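Local structure of putative decarboxylase involved in desferrioxamine biosynthesis (Erwinia amylovora, 5O5C) at residues Met48-Ile62 and Leu95-Val107. The protein probably decarboxylates lysine with the help of pyridoxal 5'-phosphate, as a group II decarboxylase of the desferrioxamine pathway of siderophore biosynthesis. Sequence-based numbering, arbitrary orientation.
Sequences MTETVKGVEKPFSGI and LRDAVWFHHPKYV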
ATOM      1  N   MET B  48      -1.723  12.050  23.569  1.00 30.30           N
ATOM      2  CA  MET B  48      -2.065  12.803  22.351  1.00 29.52           C
ATOM      3  C   MET B  48      -2.881  14.033  22.674  1.00 25.41           C
ATOM      4  O   MET B  48      -2.659  15.059  22.117  1.00 21.92           O
ATOM      5  CB  MET B  48      -2.796  11.940  21.317  1.00 33.24           C
ATOM      6  CG  MET B  48      -1.949  10.888  20.640  1.00 33.98           C
ATOM      7  SD  MET B  48      -0.586  11.609  19.706  1.00 37.46           S
ATOM      8  CE  MET B  48       0.745  11.125  20.736  1.00 33.37           C
ATOM      9  N   THR B  49      -3.809  13.935  23.608  1.00 26.32           N
ATOM     10  CA  THR B  49      -4.517  15.123  24.119  1.00 26.08           C
ATOM     11  C   THR B  49      -3.603  16.240  24.627  1.00 26.58           C
ATOM     12  O   THR B  49      -3.751  17.397  24.240  1.00 25.49           O
ATOM     13  CB  THR B  49      -5.483  14.706  25.219  1.00 27.75           C
ATOM     14  OG1 THR B  49      -6.512  13.930  24.600  1.00 25.50           O
ATOM     15  CG2 THR B  49      -6.076  15.935  26.015  1.00 29.91           C
ATOM     16  N   GLU B  50      -2.655  15.896  25.492  1.00 28.67           N
ATOM     17  CA  GLU B  50      -1.616  16.860  25.894  1.00 30.10           C
ATOM     18  C   GLU B  50      -0.764  17.346  24.725  1.00 28.92           C
ATOM     19  O   GLU B  50      -0.514  18.551  24.594  1.00 27.38           O
ATOM     20  CB  GLU B  50      -0.763  16.303  27.043  1.00 36.65           C
ATOM     21  CG  GLU B  50      -1.600  16.143  28.303  1.00 43.12           C
ATOM     22  CD  GLU B  50      -0.806  15.915  29.577  1.00 54.79           C
ATOM     23  OE1 GLU B  50       0.433  16.173  29.571  1.00 60.36           O
ATOM     24  OE2 GLU B  50      -1.445  15.490  30.596  1.00 50.39           O
ATOM     25  N   THR B  51      -0.363  16.425  23.846  1.00 27.62           N
ATOM     26  CA  THR B  51       0.465  16.789  22.716  1.00 28.53           C
ATOM     27  C   THR B  51      -0.317  17.730  21.815  1.00 26.51           C
ATOM     28  O   THR B  51       0.140  18.809  21.565  1.00 22.41           O
ATOM     29  CB  THR B  51       0.968  15.574  21.906  1.00 28.10           C
ATOM     30  OG1 THR B  51       1.709  14.691  22.772  1.00 27.46           O
ATOM     31  CG2 THR B  51       1.829  16.014  20.728  1.00 27.42           C
ATOM     32  N   VAL B  52      -1.482  17.320  21.325  1.00 26.85           N
ATOM     33  CA  VAL B  52      -2.238  18.165  20.411  1.00 25.77           C
ATOM     34  C   VAL B  52      -2.573  19.550  21.058  1.00 30.50           C
ATOM     35  O   VAL B  52      -2.428  20.580  20.361  1.00 30.64           O
ATOM     36  CB  VAL B  52      -3.482  17.458  19.844  1.00 24.89           C
ATOM     37  CG1 VAL B  52      -4.307  18.429  19.059  1.00 22.44           C
ATOM     38  CG2 VAL B  52      -3.097  16.229  18.962  1.00 22.31           C
ATOM     39  N   LYS B  53      -2.954  19.603  22.356  1.00 27.33           N
ATOM     40  CA  LYS B  53      -3.249  20.934  22.996  1.00 29.74           C
ATOM     41  C   LYS B  53      -2.049  21.884  23.046  1.00 31.57           C
ATOM     42  O   LYS B  53      -2.247  23.095  23.024  1.00 31.65           O
ATOM     43  CB  LYS B  53      -3.828  20.830  24.395  1.00 31.69           C
ATOM     44  CG  LYS B  53      -5.288  20.430  24.483  1.00 36.98           C
ATOM     45  CD  LYS B  53      -5.699  20.348  25.958  1.00 40.96           C
ATOM     46  CE  LYS B  53      -7.149  19.928  26.142  1.00 43.96           C
ATOM     47  NZ  LYS B  53      -7.320  19.186  27.430  1.00 47.89           N
ATOM     48  N   GLY B  54      -0.824  21.353  23.125  1.00 28.74           N
ATOM     49  CA  GLY B  54       0.377  22.199  23.115  1.00 30.09           C
ATOM     50  C   GLY B  54       1.030  22.411  21.744  1.00 30.46           C
ATOM     51  O   GLY B  54       2.145  22.895  21.647  1.00 31.69           O
ATOM     52  N   VAL B  55       0.324  22.076  20.677  1.00 32.87           N
ATOM     53  CA  VAL B  55       0.723  22.479  19.335  1.00 31.16           C
ATOM     54  C   VAL B  55       0.326  23.930  19.083  1.00 28.62           C
ATOM     55  O   VAL B  55      -0.852  24.246  18.904  1.00 33.93           O
ATOM     56  CB  VAL B  55       0.096  21.562  18.270  1.00 29.47           C
ATOM     57  CG1 VAL B  55       0.543  21.983  16.890  1.00 28.49           C
ATOM     58  CG2 VAL B  55       0.495  20.120  18.546  1.00 32.49           C
ATOM     59  N   GLU B  56       1.313  24.803  19.045  1.00 30.62           N
ATOM     60  CA  GLU B  56       1.121  26.237  18.754  1.00 32.63           C
ATOM     61  C   GLU B  56       1.415  26.582  17.291  1.00 29.82           C
ATOM     62  O   GLU B  56       1.221  27.729  16.837  1.00 25.38           O
ATOM     63  CB  GLU B  56       2.078  27.048  19.618  1.00 36.31           C
ATOM     64  CG  GLU B  56       1.618  27.178  21.043  1.00 44.99           C
ATOM     65  CD  GLU B  56       2.123  28.459  21.667  1.00 47.83           C
ATOM     66  OE1 GLU B  56       3.356  28.545  21.864  1.00 55.37           O
ATOM     67  OE2 GLU B  56       1.292  29.362  21.942  1.00 46.77           O
ATOM     68  N   LYS B  57       1.921  25.606  16.552  1.00 26.59           N
ATOM     69  CA  LYS B  57       2.410  25.886  15.226  1.00 30.03           C
ATOM     70  C   LYS B  57       2.602  24.562  14.521  1.00 26.25           C
ATOM     71  O   LYS B  57       2.701  23.550  15.174  1.00 28.09           O
ATOM     72  CB  LYS B  57       3.691  26.765  15.238  1.00 32.46           C
ATOM     73  CG  LYS B  57       4.743  26.417  16.266  1.00 36.79           C
ATOM     74  CD  LYS B  57       5.986  27.278  16.098  1.00 36.77           C
ATOM     75  CE  LYS B  57       7.194  26.625  16.717  1.00 36.67           C
ATOM     76  NZ  LYS B  57       8.415  27.308  16.249  1.00 38.29           N
ATOM     77  N   PRO B  58       2.564  24.580  13.191  1.00 25.56           N
ATOM     78  CA  PRO B  58       2.553  23.370  12.389  1.00 26.89           C
ATOM     79  C   PRO B  58       3.838  22.589  12.377  1.00 25.93           C
ATOM     80  O   PRO B  58       3.798  21.412  12.106  1.00 26.43           O
ATOM     81  CB  PRO B  58       2.178  23.865  10.981  1.00 26.80           C
ATOM     82  CG  PRO B  58       2.478  25.312  10.970  1.00 26.82           C
ATOM     83  CD  PRO B  58       2.324  25.787  12.375  1.00 27.12           C
ATOM     84  N   PHE B  59       4.964  23.219  12.679  1.00 27.27           N
ATOM     85  CA  PHE B  59       6.250  22.526  12.713  1.00 25.98           C
ATOM     86  C   PHE B  59       7.179  23.220  13.744  1.00 31.69           C
ATOM     87  O   PHE B  59       6.896  24.329  14.204  1.00 34.81           O
ATOM     88  CB  PHE B  59       6.804  22.565  11.295  1.00 26.49           C
ATOM     89  CG  PHE B  59       8.079  21.833  11.098  1.00 23.81           C
ATOM     90  CD1 PHE B  59       8.232  20.509  11.508  1.00 24.94           C
ATOM     91  CD2 PHE B  59       9.121  22.447  10.437  1.00 24.93           C
ATOM     92  CE1 PHE B  59       9.450  19.855  11.311  1.00 24.76           C
ATOM     93  CE2 PHE B  59      10.330  21.800  10.242  1.00 26.73           C
ATOM     94  CZ  PHE B  59      10.475  20.488  10.661  1.00 24.24           C
ATOM     95  N   SER B  60       8.272  22.563  14.118  1.00 28.78           N
ATOM     96  CA  SER B  60       9.234  23.125  15.052  1.00 28.32           C
ATOM     97  C   SER B  60      10.384  23.870  14.382  1.00 27.83           C
ATOM     98  O   SER B  60      11.076  24.579  15.032  1.00 28.12           O
ATOM     99  CB  SER B  60       9.779  21.980  15.864  1.00 31.01           C
ATOM    100  OG  SER B  60      10.380  21.020  14.985  1.00 31.42           O
ATOM    101  N   GLY B  61      10.606  23.654  13.084  1.00 28.03           N
ATOM    102  CA  GLY B  61      11.781  24.161  12.386  1.00 25.56           C
ATOM    103  C   GLY B  61      13.020  23.284  12.400  1.00 24.99           C
ATOM    104  O   GLY B  61      13.954  23.540  11.660  1.00 22.64           O
ATOM    105  N   ILE B  62      13.054  22.252  13.230  1.00 27.56           N
ATOM    106  CA  ILE B  62      14.272  21.468  13.386  1.00 30.78           C
ATOM    107  C   ILE B  62      14.736  20.947  12.002  1.00 26.66           C
ATOM    108  O   ILE B  62      13.917  20.713  11.086  1.00 31.26           O
ATOM    109  CB  ILE B  62      14.109  20.383  14.494  1.00 34.88           C
ATOM    110  CG1 ILE B  62      13.690  21.014  15.851  1.00 40.76           C
ATOM    111  CG2 ILE B  62      15.355  19.533  14.692  1.00 35.52           C
ATOM    112  CD1 ILE B  62      14.464  22.217  16.406  1.00 40.85           C
ATOM    113  N   LEU B  95       6.894  13.140  17.992  1.00 24.59           N
ATOM    114  CA  LEU B  95       5.807  14.094  18.212  1.00 25.98           C
ATOM    115  C   LEU B  95       6.324  15.510  18.327  1.00 30.87           C
ATOM    116  O   LEU B  95       5.696  16.417  17.801  1.00 33.38           O
ATOM    117  CB  LEU B  95       4.983  13.764  19.432  1.00 26.36           C
ATOM    118  CG  LEU B  95       4.357  12.379  19.436  1.00 23.24           C
ATOM    119  CD1 LEU B  95       3.862  12.014  20.824  1.00 24.31           C
ATOM    120  CD2 LEU B  95       3.298  12.133  18.400  1.00 23.65           C
ATOM    121  N   ARG B  96       7.518  15.661  18.913  1.00 29.33           N
ATOM    122  CA  ARG B  96       8.113  16.941  19.154  1.00 29.31           C
ATOM    123  C   ARG B  96       8.172  17.743  17.852  1.00 25.99           C
ATOM    124  O   ARG B  96       7.714  18.847  17.830  1.00 21.98           O
ATOM    125  CB  ARG B  96       9.520  16.797  19.735  1.00 31.58           C
ATOM    126  CG  ARG B  96       9.933  17.921  20.638  1.00 38.51           C
ATOM    127  CD  ARG B  96      11.341  17.719  21.199  1.00 41.06           C
ATOM    128  NE  ARG B  96      11.323  17.770  22.657  1.00 47.11           N
ATOM    129  CZ  ARG B  96      12.391  17.859  23.455  1.00 45.92           C
ATOM    130  NH1 ARG B  96      13.635  17.871  22.975  1.00 50.24           N
ATOM    131  NH2 ARG B  96      12.194  17.913  24.755  1.00 45.83           N
ATOM    132  N   ASP B  97       8.688  17.134  16.784  1.00 24.24           N
ATOM    133  CA  ASP B  97       8.965  17.824  15.554  1.00 22.41           C
ATOM    134  C   ASP B  97       8.054  17.402  14.396  1.00 23.04           C
ATOM    135  O   ASP B  97       8.330  17.736  13.261  1.00 23.13           O
ATOM    136  CB  ASP B  97      10.451  17.723  15.200  1.00 21.27           C
ATOM    137  CG  ASP B  97      11.396  18.273  16.321  1.00 21.34           C
ATOM    138  OD1 ASP B  97      11.394  19.497  16.662  1.00 20.81           O
ATOM    139  OD2 ASP B  97      12.198  17.472  16.823  1.00 23.82           O
ATOM    140  N   ALA B  98       6.967  16.684  14.679  1.00 24.38           N
ATOM    141  CA  ALA B  98       6.050  16.221  13.649  1.00 25.99           C
ATOM    142  C   ALA B  98       5.569  17.424  12.849  1.00 24.91           C
ATOM    143  O   ALA B  98       5.488  18.535  13.356  1.00 26.55           O
ATOM    144  CB  ALA B  98       4.832  15.527  14.258  1.00 24.77           C
ATOM    145  N   VAL B  99       5.231  17.184  11.595  1.00 23.28           N
ATOM    146  CA  VAL B  99       4.487  18.166  10.847  1.00 24.74           C
ATOM    147  C   VAL B  99       2.997  17.963  11.152  1.00 23.62           C
ATOM    148  O   VAL B  99       2.416  16.944  10.805  1.00 22.21           O
ATOM    149  CB  VAL B  99       4.822  18.115   9.360  1.00 25.64           C
ATOM    150  CG1 VAL B  99       4.068  19.186   8.608  1.00 27.14           C
ATOM    151  CG2 VAL B  99       6.318  18.324   9.199  1.00 27.26           C
ATOM    152  N   TRP B 100       2.394  18.962  11.782  1.00 23.64           N
ATOM    153  CA  TRP B 100       0.985  18.933  12.186  1.00 24.98           C
ATOM    154  C   TRP B 100       0.033  19.415  11.146  1.00 27.51           C
ATOM    155  O   TRP B 100      -0.286  20.635  11.075  1.00 28.73           O
ATOM    156  CB  TRP B 100       0.792  19.742  13.463  1.00 25.89           C
ATOM    157  CG  TRP B 100       1.543  19.157  14.500  1.00 23.90           C
ATOM    158  CD1 TRP B 100       2.774  19.509  14.902  1.00 24.86           C
ATOM    159  CD2 TRP B 100       1.189  17.991  15.226  1.00 27.50           C
ATOM    160  NE1 TRP B 100       3.200  18.670  15.907  1.00 25.46           N
ATOM    161  CE2 TRP B 100       2.243  17.723  16.119  1.00 26.18           C
ATOM    162  CE3 TRP B 100       0.042  17.185  15.268  1.00 26.08           C
ATOM    163  CZ2 TRP B 100       2.216  16.647  16.997  1.00 27.70           C
ATOM    164  CZ3 TRP B 100       0.015  16.161  16.115  1.00 26.21           C
ATOM    165  CH2 TRP B 100       1.092  15.896  17.001  1.00 25.42           C
ATOM    166  N   PHE B 101      -0.507  18.471  10.374  1.00 22.43           N
ATOM    167  CA  PHE B 101      -1.373  18.886   9.269  1.00 22.48           C
ATOM    168  C   PHE B 101      -2.679  19.518   9.726  1.00 20.75           C
ATOM    169  O   PHE B 101      -3.277  20.328   8.985  1.00 24.59           O
ATOM    170  CB  PHE B 101      -1.640  17.755   8.310  1.00 22.83           C
ATOM    171  CG  PHE B 101      -0.405  17.046   7.842  1.00 22.69           C
ATOM    172  CD1 PHE B 101       0.651  17.747   7.288  1.00 23.81           C
ATOM    173  CD2 PHE B 101      -0.309  15.644   7.938  1.00 24.91           C
ATOM    174  CE1 PHE B 101       1.763  17.088   6.840  1.00 24.85           C
ATOM    175  CE2 PHE B 101       0.826  14.987   7.500  1.00 25.00           C
ATOM    176  CZ  PHE B 101       1.866  15.716   6.964  1.00 26.59           C
ATOM    177  N   HIS B 102      -3.117  19.210  10.947  1.00 20.92           N
ATOM    178  CA  HIS B 102      -4.359  19.786  11.490  1.00 22.49           C
ATOM    179  C   HIS B 102      -4.240  21.268  11.773  1.00 23.41           C
ATOM    180  O   HIS B 102      -5.236  21.982  11.800  1.00 19.49           O
ATOM    181  CB  HIS B 102      -4.875  19.051  12.723  1.00 23.82           C
ATOM    182  CG  HIS B 102      -4.047  19.253  13.950  1.00 22.74           C
ATOM    183  ND1 HIS B 102      -4.284  20.270  14.853  1.00 25.92           N
ATOM    184  CD2 HIS B 102      -2.955  18.602  14.404  1.00 23.76           C
ATOM    185  CE1 HIS B 102      -3.391  20.216  15.826  1.00 22.00           C
ATOM    186  NE2 HIS B 102      -2.584  19.201  15.591  1.00 26.98           N
ATOM    187  N   HIS B 103      -3.014  21.753  11.889  1.00 25.33           N
ATOM    188  CA  HIS B 103      -2.826  23.141  12.221  1.00 27.15           C
ATOM    189  C   HIS B 103      -3.239  24.004  11.027  1.00 27.62           C
ATOM    190  O   HIS B 103      -2.803  23.714   9.909  1.00 23.47           O
ATOM    191  CB  HIS B 103      -1.390  23.412  12.578  1.00 25.45           C
ATOM    192  CG  HIS B 103      -1.235  24.651  13.369  1.00 28.14           C
ATOM    193  ND1 HIS B 103      -1.239  25.888  12.790  1.00 26.10           N
ATOM    194  CD2 HIS B 103      -1.247  24.858  14.706  1.00 27.55           C
ATOM    195  CE1 HIS B 103      -1.174  26.811  13.731  1.00 26.73           C
ATOM    196  NE2 HIS B 103      -1.180  26.207  14.903  1.00 26.03           N
ATOM    197  N   PRO B 104      -4.066  25.056  11.248  1.00 27.25           N
ATOM    198  CA  PRO B 104      -4.394  26.005  10.180  1.00 27.18           C
ATOM    199  C   PRO B 104      -3.249  26.583   9.353  1.00 26.15           C
ATOM    200  O   PRO B 104      -3.464  26.987   8.196  1.00 22.75           O
ATOM    201  CB  PRO B 104      -5.110  27.157  10.930  1.00 31.06           C
ATOM    202  CG  PRO B 104      -5.384  26.658  12.315  1.00 30.47           C
ATOM    203  CD  PRO B 104      -4.984  25.228  12.385  1.00 31.78           C
ATOM    204  N   LYS B 105      -2.043  26.654   9.907  1.00 25.01           N
ATOM    205  CA  LYS B 105      -0.945  27.267   9.158  1.00 26.73           C
ATOM    206  C   LYS B 105      -0.076  26.267   8.372  1.00 27.12           C
ATOM    207  O   LYS B 105       0.974  26.668   7.810  1.00 23.92           O
ATOM    208  CB  LYS B 105      -0.137  28.176  10.076  1.00 26.42           C
ATOM    209  CG  LYS B 105      -0.936  29.403  10.517  1.00 27.60           C
ATOM    210  CD  LYS B 105      -0.263  30.125  11.690  1.00 26.69           C
ATOM    211  CE  LYS B 105      -0.677  31.562  11.915  1.00 27.99           C
ATOM    212  NZ  LYS B 105      -1.923  31.979  11.266  1.00 27.36           N
ATOM    213  N   TYR B 106      -0.520  24.995   8.317  1.00 26.12           N
ATOM    214  CA  TYR B 106      -0.007  24.016   7.381  1.00 25.74           C
ATOM    215  C   TYR B 106      -0.791  24.188   6.092  1.00 29.15           C
ATOM    216  O   TYR B 106      -1.928  23.736   5.990  1.00 29.22           O
ATOM    217  CB  TYR B 106      -0.185  22.541   7.850  1.00 27.71           C
ATOM    218  CG  TYR B 106       0.337  21.631   6.773  1.00 25.75           C
ATOM    219  CD1 TYR B 106       1.677  21.419   6.667  1.00 26.97           C
ATOM    220  CD2 TYR B 106      -0.492  21.115   5.765  1.00 30.35           C
ATOM    221  CE1 TYR B 106       2.213  20.697   5.644  1.00 28.60           C
ATOM    222  CE2 TYR B 106       0.056  20.331   4.744  1.00 29.32           C
ATOM    223  CZ  TYR B 106       1.428  20.133   4.716  1.00 27.36           C
ATOM    224  OH  TYR B 106       2.097  19.402   3.738  1.00 30.26           O
ATOM    225  N   VAL B 107      -0.157  24.795   5.103  1.00 28.63           N
ATOM    226  CA  VAL B 107      -0.805  25.151   3.844  1.00 28.30           C
ATOM    227  C   VAL B 107       0.173  24.776   2.736  1.00 28.15           C
ATOM    228  O   VAL B 107       0.334  25.552   1.780  1.00 30.46           O
ATOM    229  CB  VAL B 107      -1.175  26.676   3.770  1.00 26.73           C
ATOM    230  CG1 VAL B 107      -2.469  26.991   4.510  1.00 29.17           C
ATOM    231  CG2 VAL B 107      -0.052  27.553   4.315  1.00 28.56           C
TER
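The carbonyl O of P58 receives the backbone N of W100 at 2.8 Å, nearly straight at the hydrogen (170°) and in the carbonyl plane, while the CA-H of V99 makes a longer contact with the same oxygen. Proline lacks an N-H but needs none for this bond, and its compact, rigid apolar ring can lie against an aromatic face. P58 CD sits over one face of the H103 imidazole, 3.9 Å from the ring centroid in a CH-pi contact; P104 CD lies toward the rim of the opposite face. The bond that H103 ND1 accepts from the backbone N of K105, 3.1 Å long and close to the ring plane, helps to set the imidazole's rotation.

The W100 indole also has a carbon on each face. V55 CG2 lies over its five-membered ring, 3.9 Å from the centroid, and the small A98 CB toward the rim of the opposite face. With CG anti to the carbonyl carbon (chi1 -62°) and the ring plane turned across that bond (chi2 96°), the indole's benzo end reaches the helix, where T51 CG2 touches W100 CH2 at 3.8 Å. The beta-branched V52 sets CG1 against H102 CE1, also at 3.8 Å. Further along, F59 CE1 meets the carbonyl O of D97 at 3.1 Å in the ring plane, its slightly positive C-H edge facing the oxygen; the same ring stacks with F462.

These contacts fasten the end of helix 34-53 and the loop after it to the loop between helices 83-95 and 116-128. K105, salt-bridged to D493 and D496, extends the junction toward helix 491-510, and H102 packs on F29 of the second subunit. An N-terminal helical segment packed against the partner subunit is a known feature of group II decarboxylases such as DOPA decarboxylase, and this junction is consistent with it.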